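Local coordinates for catabolite activation-like protein (Xanthomonas campestris pv. campestris, PDB 3IWZ) that acts as a homodimeric global transcription factor that binds cyclic di-GMP, links cell-cell signalling to virulence gene expression, and apparently loses DNA binding when the ligand is bound, at residues R29-S34 against L55-S60; H33-R38 against L110-Y115; V63-E68 against V100-R105; E74-Y79 against A194-C199. All blocks are in the same frame, centred on the assembly; numbering follows the deposited sequence.

Contact 1: R29-S34 against L55-S60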
loop_
_atom_site.group_PDB
_atom_site.type_symbol
_atom_site.label_atom_id
_atom_site.label_comp_id
_atom_site.label_asym_id
_atom_site.label_seq_id
_atom_site.Cartn_x
_atom_site.Cartn_y
_atom_site.Cartn_z
ATOM N N ARG D 29 -10.372 17.110 -20.818
ATOM C CA ARG D 29 -11.714 17.418 -20.342
ATOM C C ARG D 29 -11.707 17.406 -18.826
ATOM O O ARG D 29 -12.377 18.208 -18.187
ATOM C CB ARG D 29 -12.725 16.403 -20.860
ATOM C CG ARG D 29 -12.997 16.518 -22.339
ATOM C CD ARG D 29 -14.239 15.734 -22.715
ATOM N NE ARG D 29 -14.023 14.297 -22.630
ATOM C CZ ARG D 29 -13.203 13.627 -23.431
ATOM N NH1 ARG D 29 -13.057 12.317 -23.296
ATOM N NH2 ARG D 29 -12.530 14.272 -24.369
ATOM N N PHE D 30 -10.940 16.489 -18.252
ATOM C CA PHE D 30 -10.853 16.396 -16.807
ATOM C C PHE D 30 -10.240 17.671 -16.239
ATOM O O PHE D 30 -10.668 18.158 -15.194
ATOM C CB PHE D 30 -10.005 15.194 -16.392
ATOM C CG PHE D 30 -9.608 15.219 -14.954
ATOM C CD1 PHE D 30 -10.547 15.000 -13.957
ATOM C CD2 PHE D 30 -8.301 15.514 -14.589
ATOM C CE1 PHE D 30 -10.196 15.078 -12.609
ATOM C CE2 PHE D 30 -7.935 15.596 -13.239
ATOM C CZ PHE D 30 -8.887 15.376 -12.247
ATOM N N LEU D 31 -9.237 18.208 -16.929
ATOM C CA LEU D 31 -8.563 19.422 -16.486
ATOM C C LEU D 31 -9.400 20.677 -16.730
ATOM O O LEU D 31 -9.249 21.680 -16.033
ATOM C CB LEU D 31 -7.210 19.563 -17.188
ATOM C CG LEU D 31 -6.178 18.451 -16.971
ATOM C CD1 LEU D 31 -4.883 18.828 -17.676
ATOM C CD2 LEU D 31 -5.937 18.246 -15.479
ATOM N N ALA D 32 -10.289 20.614 -17.716
ATOM C CA ALA D 32 -11.140 21.752 -18.039
ATOM C C ALA D 32 -11.915 22.244 -16.816
ATOM O O ALA D 32 -12.315 23.406 -16.762
ATOM C CB ALA D 32 -12.116 21.385 -19.169
ATOM N N HIS D 33 -12.124 21.364 -15.839
ATOM C CA HIS D 33 -12.860 21.725 -14.626
ATOM C C HIS D 33 -11.936 21.881 -13.418
ATOM O O HIS D 33 -12.402 22.098 -12.299
ATOM C CB HIS D 33 -13.920 20.662 -14.286
ATOM C CG HIS D 33 -14.889 20.376 -15.394
ATOM N ND1 HIS D 33 -14.620 19.478 -16.406
ATOM C CD2 HIS D 33 -16.134 20.850 -15.635
ATOM C CE1 HIS D 33 -15.658 19.408 -17.219
ATOM N NE2 HIS D 33 -16.590 20.231 -16.774
ATOM N N SER D 34 -10.631 21.773 -13.637
ATOM C CA SER D 34 -9.678 21.887 -12.540
ATOM C C SER D 34 -8.999 23.248 -12.429
ATOM O O SER D 34 -8.966 24.030 -13.380
ATOM C CB SER D 34 -8.597 20.820 -12.676
ATOM O OG SER D 34 -7.762 21.113 -13.778
ATOM N N LEU D 55 -8.633 16.485 -4.707
ATOM C CA LEU D 55 -7.842 15.490 -5.400
ATOM C C LEU D 55 -6.805 16.293 -6.171
ATOM O O LEU D 55 -7.082 17.407 -6.603
ATOM C CB LEU D 55 -8.727 14.715 -6.380
ATOM C CG LEU D 55 -8.334 13.348 -6.941
ATOM C CD1 LEU D 55 -8.796 13.291 -8.400
ATOM C CD2 LEU D 55 -6.852 13.117 -6.859
ATOM N N TYR D 56 -5.611 15.743 -6.333
ATOM C CA TYR D 56 -4.581 16.435 -7.087
ATOM C C TYR D 56 -4.109 15.595 -8.257
ATOM O O TYR D 56 -4.038 14.374 -8.165
ATOM C CB TYR D 56 -3.390 16.757 -6.199
ATOM C CG TYR D 56 -3.661 17.811 -5.160
ATOM C CD1 TYR D 56 -3.719 19.160 -5.507
ATOM C CD2 TYR D 56 -3.829 17.466 -3.824
ATOM C CE1 TYR D 56 -3.928 20.136 -4.551
ATOM C CE2 TYR D 56 -4.042 18.437 -2.858
ATOM C CZ TYR D 56 -4.088 19.769 -3.228
ATOM O OH TYR D 56 -4.287 20.730 -2.272
ATOM N N TYR D 57 -3.799 16.270 -9.357
ATOM C CA TYR D 57 -3.285 15.625 -10.557
ATOM C C TYR D 57 -1.978 16.352 -10.867
ATOM O O TYR D 57 -1.978 17.564 -11.080
ATOM C CB TYR D 57 -4.261 15.795 -11.717
ATOM C CG TYR D 57 -3.732 15.276 -13.031
ATOM C CD1 TYR D 57 -3.946 13.956 -13.422
ATOM C CD2 TYR D 57 -3.004 16.101 -13.878
ATOM C CE1 TYR D 57 -3.444 13.473 -14.629
ATOM C CE2 TYR D 57 -2.500 15.633 -15.086
ATOM C CZ TYR D 57 -2.723 14.320 -15.454
ATOM O OH TYR D 57 -2.227 13.863 -16.649
ATOM N N VAL D 58 -0.869 15.616 -10.859
ATOM C CA VAL D 58 0.440 16.191 -11.137
ATOM C C VAL D 58 0.603 16.479 -12.625
ATOM O O VAL D 58 0.759 15.561 -13.428
ATOM C CB VAL D 58 1.589 15.236 -10.725
ATOM C CG1 VAL D 58 2.928 15.919 -10.948
ATOM C CG2 VAL D 58 1.437 14.800 -9.281
ATOM N N ILE D 59 0.570 17.758 -12.987
ATOM C CA ILE D 59 0.724 18.154 -14.379
ATOM C C ILE D 59 2.198 18.185 -14.762
ATOM O O ILE D 59 2.586 17.741 -15.846
ATOM C CB ILE D 59 0.092 19.540 -14.641
ATOM C CG1 ILE D 59 -1.437 19.416 -14.618
ATOM C CG2 ILE D 59 0.573 20.086 -15.988
ATOM C CD1 ILE D 59 -2.187 20.681 -14.984
ATOM N N SER D 60 3.016 18.718 -13.866
ATOM C CA SER D 60 4.444 18.795 -14.093
ATOM C C SER D 60 5.091 18.843 -12.732
ATOM O O SER D 60 4.499 19.326 -11.773
ATOM C CB SER D 60 4.818 20.061 -14.870
ATOM O OG SER D 60 4.790 21.211 -14.036
#

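Contact 2: H33-R38 against L110-Y115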
loop_
_atom_site.group_PDB
_atom_site.type_symbol
_atom_site.label_atom_id
_atom_site.label_comp_id
_atom_site.label_asym_id
_atom_site.label_seq_id
_atom_site.Cartn_x
_atom_site.Cartn_y
_atom_site.Cartn_z
ATOM N N HIS D 33 -12.124 21.364 -15.839
ATOM C CA HIS D 33 -12.860 21.725 -14.626
ATOM C C HIS D 33 -11.936 21.881 -13.418
ATOM O O HIS D 33 -12.402 22.098 -12.299
ATOM C CB HIS D 33 -13.920 20.662 -14.286
ATOM C CG HIS D 33 -14.889 20.376 -15.394
ATOM N ND1 HIS D 33 -14.620 19.478 -16.406
ATOM C CD2 HIS D 33 -16.134 20.850 -15.635
ATOM C CE1 HIS D 33 -15.658 19.408 -17.219
ATOM N NE2 HIS D 33 -16.590 20.231 -16.774
ATOM N N SER D 34 -10.631 21.773 -13.637
ATOM C CA SER D 34 -9.678 21.887 -12.540
ATOM C C SER D 34 -8.999 23.248 -12.429
ATOM O O SER D 34 -8.966 24.030 -13.380
ATOM C CB SER D 34 -8.597 20.820 -12.676
ATOM O OG SER D 34 -7.762 21.113 -13.778
ATOM N N HIS D 35 -8.442 23.500 -11.249
ATOM C CA HIS D 35 -7.735 24.737 -10.946
ATOM C C HIS D 35 -6.235 24.443 -10.872
ATOM O O HIS D 35 -5.748 23.860 -9.898
ATOM C CB HIS D 35 -8.243 25.300 -9.608
ATOM C CG HIS D 35 -7.640 26.620 -9.224
ATOM N ND1 HIS D 35 -7.382 27.618 -10.140
ATOM C CD2 HIS D 35 -7.296 27.122 -8.013
ATOM C CE1 HIS D 35 -6.904 28.679 -9.511
ATOM N NE2 HIS D 35 -6.842 28.405 -8.221
ATOM N N ARG D 36 -5.510 24.828 -11.915
ATOM C CA ARG D 36 -4.069 24.618 -11.971
ATOM C C ARG D 36 -3.340 25.658 -11.125
ATOM O O ARG D 36 -3.587 26.857 -11.246
ATOM C CB ARG D 36 -3.573 24.712 -13.421
ATOM C CG ARG D 36 -3.994 23.561 -14.336
ATOM C CD ARG D 36 -4.686 24.094 -15.585
ATOM N NE ARG D 36 -4.402 23.304 -16.784
ATOM C CZ ARG D 36 -3.192 23.157 -17.319
ATOM N NH1 ARG D 36 -2.141 23.745 -16.758
ATOM N NH2 ARG D 36 -3.029 22.433 -18.424
ATOM N N ARG D 37 -2.437 25.198 -10.270
ATOM C CA ARG D 37 -1.675 26.102 -9.421
ATOM C C ARG D 37 -0.216 25.669 -9.360
ATOM O O ARG D 37 0.078 24.481 -9.221
ATOM C CB ARG D 37 -2.258 26.122 -8.009
ATOM C CG ARG D 37 -1.527 27.055 -7.054
ATOM C CD ARG D 37 -2.066 26.927 -5.630
ATOM N NE ARG D 37 -3.521 27.065 -5.572
ATOM C CZ ARG D 37 -4.240 26.943 -4.460
ATOM N NH1 ARG D 37 -3.640 26.680 -3.306
ATOM N NH2 ARG D 37 -5.560 27.080 -4.500
ATOM N N ARG D 38 0.691 26.636 -9.471
ATOM C CA ARG D 38 2.123 26.365 -9.418
ATOM C C ARG D 38 2.586 26.298 -7.962
ATOM O O ARG D 38 2.125 27.069 -7.124
ATOM C CB ARG D 38 2.894 27.467 -10.160
ATOM C CG ARG D 38 2.550 27.593 -11.647
ATOM C CD ARG D 38 3.312 26.590 -12.516
ATOM N NE ARG D 38 4.710 26.972 -12.715
ATOM C CZ ARG D 38 5.103 28.093 -13.316
ATOM N NH1 ARG D 38 4.204 28.953 -13.784
ATOM N NH2 ARG D 38 6.395 28.364 -13.439
ATOM N N LEU D 110 0.226 21.598 -10.281
ATOM C CA LEU D 110 -0.765 20.613 -9.864
ATOM C C LEU D 110 -2.166 21.131 -10.124
ATOM O O LEU D 110 -2.488 22.266 -9.789
ATOM C CB LEU D 110 -0.626 20.300 -8.368
ATOM C CG LEU D 110 0.743 19.838 -7.853
ATOM C CD1 LEU D 110 0.666 19.584 -6.362
ATOM C CD2 LEU D 110 1.179 18.585 -8.583
ATOM N N ALA D 111 -2.997 20.294 -10.729
ATOM C CA ALA D 111 -4.372 20.662 -11.006
ATOM C C ALA D 111 -5.221 20.015 -9.923
ATOM O O ALA D 111 -5.196 18.797 -9.766
ATOM C CB ALA D 111 -4.788 20.150 -12.379
ATOM N N GLU D 112 -5.962 20.820 -9.169
ATOM C CA GLU D 112 -6.806 20.281 -8.115
ATOM C C GLU D 112 -8.296 20.420 -8.414
ATOM O O GLU D 112 -8.723 21.329 -9.132
ATOM C CB GLU D 112 -6.484 20.941 -6.764
ATOM C CG GLU D 112 -6.661 22.447 -6.719
ATOM C CD GLU D 112 -6.645 22.995 -5.297
ATOM O OE1 GLU D 112 -6.570 24.233 -5.145
ATOM O OE2 GLU D 112 -6.719 22.196 -4.334
ATOM N N ILE D 113 -9.072 19.491 -7.864
ATOM C CA ILE D 113 -10.523 19.470 -8.019
ATOM C C ILE D 113 -11.128 18.792 -6.795
ATOM O O ILE D 113 -10.643 17.747 -6.343
ATOM C CB ILE D 113 -10.959 18.703 -9.292
ATOM C CG1 ILE D 113 -12.453 18.940 -9.544
ATOM C CG2 ILE D 113 -10.696 17.202 -9.125
ATOM C CD1 ILE D 113 -12.923 18.505 -10.920
ATOM N N SER D 114 -12.182 19.396 -6.255
ATOM C CA SER D 114 -12.843 18.858 -5.070
ATOM C C SER D 114 -13.496 17.523 -5.385
ATOM O O SER D 114 -13.964 17.300 -6.504
ATOM C CB SER D 114 -13.907 19.834 -4.567
ATOM O OG SER D 114 -14.975 19.947 -5.493
ATOM N N TYR D 115 -13.532 16.632 -4.401
ATOM C CA TYR D 115 -14.153 15.330 -4.613
ATOM C C TYR D 115 -15.623 15.515 -5.003
ATOM O O TYR D 115 -16.090 14.975 -6.008
ATOM C CB TYR D 115 -14.095 14.471 -3.340
ATOM C CG TYR D 115 -12.713 14.202 -2.781
ATOM C CD1 TYR D 115 -11.636 13.904 -3.621
ATOM C CD2 TYR D 115 -12.500 14.179 -1.403
ATOM C CE1 TYR D 115 -10.387 13.587 -3.102
ATOM C CE2 TYR D 115 -11.262 13.865 -0.876
ATOM C CZ TYR D 115 -10.211 13.568 -1.729
ATOM O OH TYR D 115 -9.003 13.228 -1.199
#

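Contact 3: V63-E68 against V100-R105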
loop_
_atom_site.group_PDB
_atom_site.type_symbol
_atom_site.label_atom_id
_atom_site.label_comp_id
_atom_site.label_asym_id
_atom_site.label_seq_id
_atom_site.Cartn_x
_atom_site.Cartn_y
_atom_site.Cartn_z
ATOM N N VAL D 63 6.739 15.052 -6.891
ATOM C CA VAL D 63 6.262 15.138 -5.517
ATOM C C VAL D 63 6.597 13.848 -4.779
ATOM O O VAL D 63 7.006 12.849 -5.373
ATOM C CB VAL D 63 4.727 15.349 -5.444
ATOM C CG1 VAL D 63 4.340 16.686 -6.081
ATOM C CG2 VAL D 63 4.016 14.205 -6.137
ATOM N N SER D 64 6.435 13.869 -3.469
ATOM C CA SER D 64 6.712 12.686 -2.689
ATOM C C SER D 64 5.558 12.509 -1.714
ATOM O O SER D 64 4.940 13.488 -1.300
ATOM C CB SER D 64 8.027 12.847 -1.923
ATOM O OG SER D 64 7.905 13.827 -0.906
ATOM N N ILE D 65 5.253 11.260 -1.383
ATOM C CA ILE D 65 4.200 10.960 -0.417
ATOM C C ILE D 65 4.959 10.452 0.799
ATOM O O ILE D 65 5.691 9.467 0.713
ATOM C CB ILE D 65 3.238 9.863 -0.909
ATOM C CG1 ILE D 65 2.474 10.335 -2.152
ATOM C CG2 ILE D 65 2.267 9.493 0.201
ATOM C CD1 ILE D 65 1.516 11.481 -1.914
ATOM N N ILE D 66 4.793 11.133 1.925
ATOM C CA ILE D 66 5.497 10.768 3.138
ATOM C C ILE D 66 4.546 10.469 4.291
ATOM O O ILE D 66 3.514 11.119 4.443
ATOM C CB ILE D 66 6.460 11.911 3.561
ATOM C CG1 ILE D 66 7.161 12.478 2.322
ATOM C CG2 ILE D 66 7.500 11.383 4.552
ATOM C CD1 ILE D 66 8.247 13.504 2.627
ATOM N N ALA D 67 4.901 9.477 5.102
ATOM C CA ALA D 67 4.098 9.100 6.263
ATOM C C ALA D 67 4.872 9.518 7.505
ATOM O O ALA D 67 6.103 9.451 7.525
ATOM C CB ALA D 67 3.858 7.590 6.279
ATOM N N GLU D 68 4.154 9.956 8.533
ATOM C CA GLU D 68 4.783 10.386 9.771
ATOM C C GLU D 68 4.483 9.428 10.912
ATOM O O GLU D 68 3.497 8.695 10.878
ATOM C CB GLU D 68 4.282 11.777 10.177
ATOM C CG GLU D 68 4.812 12.929 9.356
ATOM C CD GLU D 68 5.106 14.154 10.214
ATOM O OE1 GLU D 68 4.239 14.517 11.041
ATOM O OE2 GLU D 68 6.201 14.753 10.054
ATOM N N VAL D 100 -1.258 11.388 5.092
ATOM C CA VAL D 100 0.149 11.474 4.714
ATOM C C VAL D 100 0.529 12.882 4.272
ATOM O O VAL D 100 -0.332 13.754 4.123
ATOM C CB VAL D 100 0.475 10.524 3.531
ATOM C CG1 VAL D 100 0.050 9.109 3.857
ATOM C CG2 VAL D 100 -0.218 11.007 2.266
ATOM N N ILE D 101 1.825 13.071 4.050
ATOM C CA ILE D 101 2.388 14.329 3.578
ATOM C C ILE D 101 2.606 14.254 2.073
ATOM O O ILE D 101 3.125 13.257 1.566
ATOM C CB ILE D 101 3.786 14.613 4.160
ATOM C CG1 ILE D 101 3.758 14.631 5.684
ATOM C CG2 ILE D 101 4.289 15.947 3.628
ATOM C CD1 ILE D 101 5.128 14.935 6.310
ATOM N N LEU D 102 2.205 15.315 1.373
ATOM C CA LEU D 102 2.399 15.446 -0.068
ATOM C C LEU D 102 3.400 16.596 -0.192
ATOM O O LEU D 102 3.062 17.759 0.052
ATOM C CB LEU D 102 1.100 15.820 -0.776
ATOM C CG LEU D 102 1.252 16.181 -2.256
ATOM C CD1 LEU D 102 1.742 14.963 -3.039
ATOM C CD2 LEU D 102 -0.078 16.677 -2.809
ATOM N N ARG D 103 4.628 16.266 -0.572
ATOM C CA ARG D 103 5.700 17.248 -0.664
ATOM C C ARG D 103 6.340 17.331 -2.050
ATOM O O ARG D 103 6.773 16.321 -2.609
ATOM C CB ARG D 103 6.740 16.891 0.405
ATOM C CG ARG D 103 8.077 17.595 0.350
ATOM C CD ARG D 103 8.989 17.022 1.439
ATOM N NE ARG D 103 8.450 17.259 2.781
ATOM C CZ ARG D 103 8.886 16.657 3.887
ATOM N NH1 ARG D 103 9.872 15.766 3.831
ATOM N NH2 ARG D 103 8.337 16.952 5.054
ATOM N N THR D 104 6.382 18.538 -2.613
ATOM C CA THR D 104 7.000 18.754 -3.924
ATOM C C THR D 104 8.511 18.544 -3.788
ATOM O O THR D 104 9.115 18.981 -2.813
ATOM C CB THR D 104 6.767 20.195 -4.441
ATOM O OG1 THR D 104 7.367 21.134 -3.531
ATOM C CG2 THR D 104 5.276 20.485 -4.578
ATOM N N ARG D 105 9.120 17.873 -4.759
ATOM C CA ARG D 105 10.562 17.632 -4.715
ATOM C C ARG D 105 11.238 18.626 -5.644
ATOM O O ARG D 105 12.444 18.845 -5.571
ATOM C CB ARG D 105 10.889 16.217 -5.169
ATOM C CG ARG D 105 10.222 15.115 -4.380
ATOM C CD ARG D 105 10.541 13.778 -5.024
ATOM N NE ARG D 105 11.982 13.554 -5.051
ATOM C CZ ARG D 105 12.658 13.188 -6.133
ATOM N NH1 ARG D 105 12.021 13.006 -7.281
ATOM N NH2 ARG D 105 13.970 13.002 -6.069
#

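Contact 4: E74-Y79 against A194-C199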
loop_
_atom_site.group_PDB
_atom_site.type_symbol
_atom_site.label_atom_id
_atom_site.label_comp_id
_atom_site.label_asym_id
_atom_site.label_seq_id
_atom_site.Cartn_x
_atom_site.Cartn_y
_atom_site.Cartn_z
ATOM N N GLU D 74 10.023 10.379 9.470
ATOM C CA GLU D 74 9.355 10.319 8.182
ATOM C C GLU D 74 9.818 9.131 7.347
ATOM O O GLU D 74 10.972 8.715 7.408
ATOM C CB GLU D 74 9.603 11.603 7.380
ATOM C CG GLU D 74 9.180 12.895 8.068
ATOM C CD GLU D 74 9.259 14.087 7.136
ATOM O OE1 GLU D 74 10.337 14.325 6.553
ATOM O OE2 GLU D 74 8.239 14.788 6.983
ATOM N N LEU D 75 8.896 8.596 6.558
ATOM C CA LEU D 75 9.187 7.484 5.671
ATOM C C LEU D 75 8.596 7.815 4.298
ATOM O O LEU D 75 7.371 7.890 4.127
ATOM C CB LEU D 75 8.576 6.181 6.208
ATOM C CG LEU D 75 8.810 4.891 5.408
ATOM C CD1 LEU D 75 10.290 4.511 5.443
ATOM C CD2 LEU D 75 7.960 3.757 6.002
ATOM N N VAL D 76 9.477 8.047 3.330
ATOM C CA VAL D 76 9.052 8.330 1.971
ATOM C C VAL D 76 8.444 7.036 1.434
ATOM O O VAL D 76 9.065 5.970 1.508
ATOM C CB VAL D 76 10.260 8.749 1.093
ATOM C CG1 VAL D 76 9.866 8.801 -0.379
ATOM C CG2 VAL D 76 10.777 10.101 1.547
ATOM N N LEU D 77 7.225 7.117 0.914
ATOM C CA LEU D 77 6.576 5.925 0.383
ATOM C C LEU D 77 6.730 5.886 -1.124
ATOM O O LEU D 77 6.466 4.860 -1.752
ATOM C CB LEU D 77 5.089 5.900 0.734
ATOM C CG LEU D 77 4.725 6.158 2.191
ATOM C CD1 LEU D 77 3.240 5.934 2.368
ATOM C CD2 LEU D 77 5.498 5.241 3.097
ATOM N N GLY D 78 7.147 7.006 -1.702
ATOM C CA GLY D 78 7.332 7.057 -3.140
ATOM C C GLY D 78 7.388 8.440 -3.772
ATOM O O GLY D 78 7.004 9.445 -3.165
ATOM N N TYR D 79 7.892 8.481 -5.000
ATOM C CA TYR D 79 7.987 9.716 -5.760
ATOM C C TYR D 79 7.012 9.551 -6.903
ATOM O O TYR D 79 6.750 8.432 -7.343
ATOM C CB TYR D 79 9.397 9.920 -6.324
ATOM C CG TYR D 79 10.482 9.993 -5.274
ATOM C CD1 TYR D 79 10.279 10.680 -4.077
ATOM C CD2 TYR D 79 11.733 9.415 -5.501
ATOM C CE1 TYR D 79 11.295 10.794 -3.132
ATOM C CE2 TYR D 79 12.759 9.529 -4.562
ATOM C CZ TYR D 79 12.532 10.220 -3.384
ATOM O OH TYR D 79 13.549 10.339 -2.470
ATOM N N ALA D 194 17.806 8.461 4.532
ATOM C CA ALA D 194 17.300 7.955 5.798
ATOM C C ALA D 194 15.766 7.893 5.802
ATOM O O ALA D 194 15.173 7.044 6.463
ATOM C CB ALA D 194 17.795 8.821 6.929
ATOM N N ARG D 195 15.128 8.798 5.069
ATOM C CA ARG D 195 13.672 8.816 4.988
ATOM C C ARG D 195 13.187 7.730 4.032
ATOM O O ARG D 195 12.052 7.262 4.123
ATOM C CB ARG D 195 13.180 10.187 4.508
ATOM C CG ARG D 195 13.157 11.244 5.587
ATOM C CD ARG D 195 12.469 12.521 5.118
ATOM N NE ARG D 195 13.281 13.251 4.156
ATOM C CZ ARG D 195 13.607 14.533 4.276
ATOM N NH1 ARG D 195 14.357 15.118 3.349
ATOM N NH2 ARG D 195 13.185 15.231 5.326
ATOM N N LEU D 196 14.059 7.330 3.117
ATOM C CA LEU D 196 13.718 6.300 2.150
ATOM C C LEU D 196 13.751 4.905 2.742
ATOM O O LEU D 196 12.828 4.115 2.529
ATOM C CB LEU D 196 14.661 6.363 0.946
ATOM C CG LEU D 196 14.356 7.459 -0.074
ATOM C CD1 LEU D 196 15.503 7.597 -1.052
ATOM C CD2 LEU D 196 13.071 7.121 -0.799
ATOM N N VAL D 197 14.806 4.600 3.489
ATOM C CA VAL D 197 14.947 3.268 4.080
ATOM C C VAL D 197 14.395 3.154 5.488
ATOM O O VAL D 197 14.388 2.073 6.060
ATOM C CB VAL D 197 16.427 2.814 4.113
ATOM C CG1 VAL D 197 17.009 2.843 2.714
ATOM C CG2 VAL D 197 17.229 3.701 5.050
ATOM N N GLY D 198 13.952 4.274 6.045
ATOM C CA GLY D 198 13.401 4.270 7.382
ATOM C C GLY D 198 14.452 4.117 8.464
ATOM O O GLY D 198 14.368 3.199 9.285
ATOM N N CYS D 199 15.448 5.003 8.463
ATOM C CA CYS D 199 16.505 4.969 9.470
ATOM C C CYS D 199 16.879 6.403 9.828
ATOM O O CYS D 199 16.500 7.340 9.125
ATOM C CB CYS D 199 17.742 4.224 8.948
ATOM S SG CYS D 199 18.657 5.067 7.635
#

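Contact 1: R29-S34 against L55-S60
F30 and Y57 both carry CG anti to the backbone N (chi1 166° and 174°), which turns both side chains into the space between helix and strand, where the edge of the F30 ring reaches the CB of Y57. The rings do not stack. CE2 of F30 lies 4.0 Å from CB of Y57, and CZ of F30 continues toward CD1 of L55, 4.4 Å away. In L31, by contrast, CG is anti to the carbonyl carbon (chi1 -60°), and the side chain lies at about a right angle to Y57, with L31 CD2 4.0 Å from Y57 CD2. The second methyl of L31, CD1, is 4.2 Å from CD1 of I59, so the two leucine branches serve different partners. The meeting is entirely apolar. Within 29-34, H33 ND1 donates to R29 O, and L31 O accepts from both S34 N and S34 OG, each at 2.8 Å, the hydroxyl lying in the carbonyl plane on a lone pair. Beyond the two segments, L118 also packs on F30, while F85 meets Y57 edge-to-face. I59 and S60 form a classic beta bulge opposite E109, where the chain turns a corner at I59. A short N-terminal helix packed through large apolar side chains against the beta-roll is typical of the cyclic nucleotide-binding domain of the CRP family.

Contact 2: H33-R38 against L110-Y115
H35 and E112 exchange two backbone hydrogen bonds, H35 N to E112 O at 3.0 Å and E112 N to H35 O at 3.1 Å. R37 and L110 repeat the exchange, with R37 N 3.0 Å from L110 O and L110 N 3.1 Å from R37 O. Between these hydrogen-bonded pairs sits the non-hydrogen-bonded pair R36 and A111, where L110 O gains a further CA-H contact from R36. The strand 35-39 thereby forms one margin of an antiparallel sheet of the beta-roll, and 110-114 lies inside it, since A111 and I113 bond to Y57 and L55 across its other side. Side chains add charge on the face of H35, R37 and E112. Having CG between the backbone N and the carbonyl carbon (chi1 59°), E112 brings OE1 over one face of the R37 guanidinium, 3.1 Å from NH2. The two planes are 88° apart, and with the oxygen well off the guanidinium plane the salt bridge is electrostatic rather than a hydrogen bond. OE1 also lies at the edge of the H35 ring, near CD2. On the opposite face, CG of R36 rests 4.0 Å from CB of A111, while R36 NH1 forms a salt bridge with E109. The S34 hydroxyl, whose bond goes to L31 O, touches A111 CB at 3.4 Å, and beyond I113 the S114 side chain N-caps the helix 115-122 through R117 N.

Contact 3: V63-E68 against V100-R105
I66 and R103 lie aslant one another on one face of an antiparallel strand pair, the two central strands of the second sheet of the CRP-type beta-roll. CD1 of I66 sits over one face of the R103 guanidinium, 3.5 Å from CZ. That group is held from outside the pair, by D44 at NE and E74 at NH2, so the isoleucine methyl covers a plane already fixed by charge. On the same face, the hydrogen-bonded pair I66 and I101 touch CB to CB at 3.8 Å. I101 CD1 reaches CG of E68, 3.7 Å away. On the other face L102 is met by aliphatic groups of the facing strand: its CD1 wedges between CD1 of I65 (3.7 Å) and CB of V63 (3.9 Å). With CG2 anti to the backbone N, I65 also brings that methyl to V100 CG2, 3.6 Å away. R105 lays its CG near the CB of S64, bonds through NH1 to S62 OG and makes a cation-pi contact with Y79. Backbone bonds join S64 with R103 and I66 with I101. R103 O is gripped twice, because S64 N and S64 OG approach from opposite faces of its carbonyl plane, the hydroxyl from 3.2 Å.

Contact 4: E74-Y79 against A194-C199
This is an interdomain contact, in which the edge strand 74-80 of one sheet of the beta-roll of the cyclic nucleotide-binding domain meets the C-terminal end of helix 190-197, within the predicted helix-turn-helix motif. E74 and R195 run side by side, pointing the same way. R195 NH2 donates to E74 OE1 at 3.2 Å, meeting the oxygen nearly along its C-O axis, although the oxygen lies 28° out of the guanidinium plane. Each has a further partner: E74 OE2 pairs with R103, and R195 NE with E192, so a chain of charges crosses the domain boundary. A backbone bond adds to this, V76 N to R195 O at 2.8 Å; the CA of L75 approaches that same oxygen. L196 supplies the apolar part. Its CD2 lies 3.6 Å from CG1 of V76, and its leucine branches cross Y79 at about a right angle, CD1 being 3.7 Å from the phenolic OH, which bonds to E192. K151 of the long helix 130-157 also binds L196 O, tying a third element to the junction. Since cyclic di-GMP appears to drive Clp into an open, inactive form, a docking surface of this kind could plausibly be altered by the switch. At the helix end, G198, at positive phi (74°) and without a side chain, leaves its CA to be met by CD1 of L75 at 3.7 Å.

Contacts 1 and 2 lie side by side and share H33 and S34: one packs the N-terminal helix on the beta-roll by apolar side chains alone, the other adds the following strand to the same sheet through backbone bonds and a solvent-side salt bridge. Contacts 3 and 4 meet in a second sheet and are joined by I65 O with L77 N and by the R103–E74 pair. Contact 3 lies nearest the centre of the chain but, like contact 2 with its several exposed residues, is only partly buried. Contacts 1 and 4 are both buried, yet sit on opposite sides of that centre, and among the four, contact 4 alone joins two domains, mixing charge, backbone and apolar chemistry.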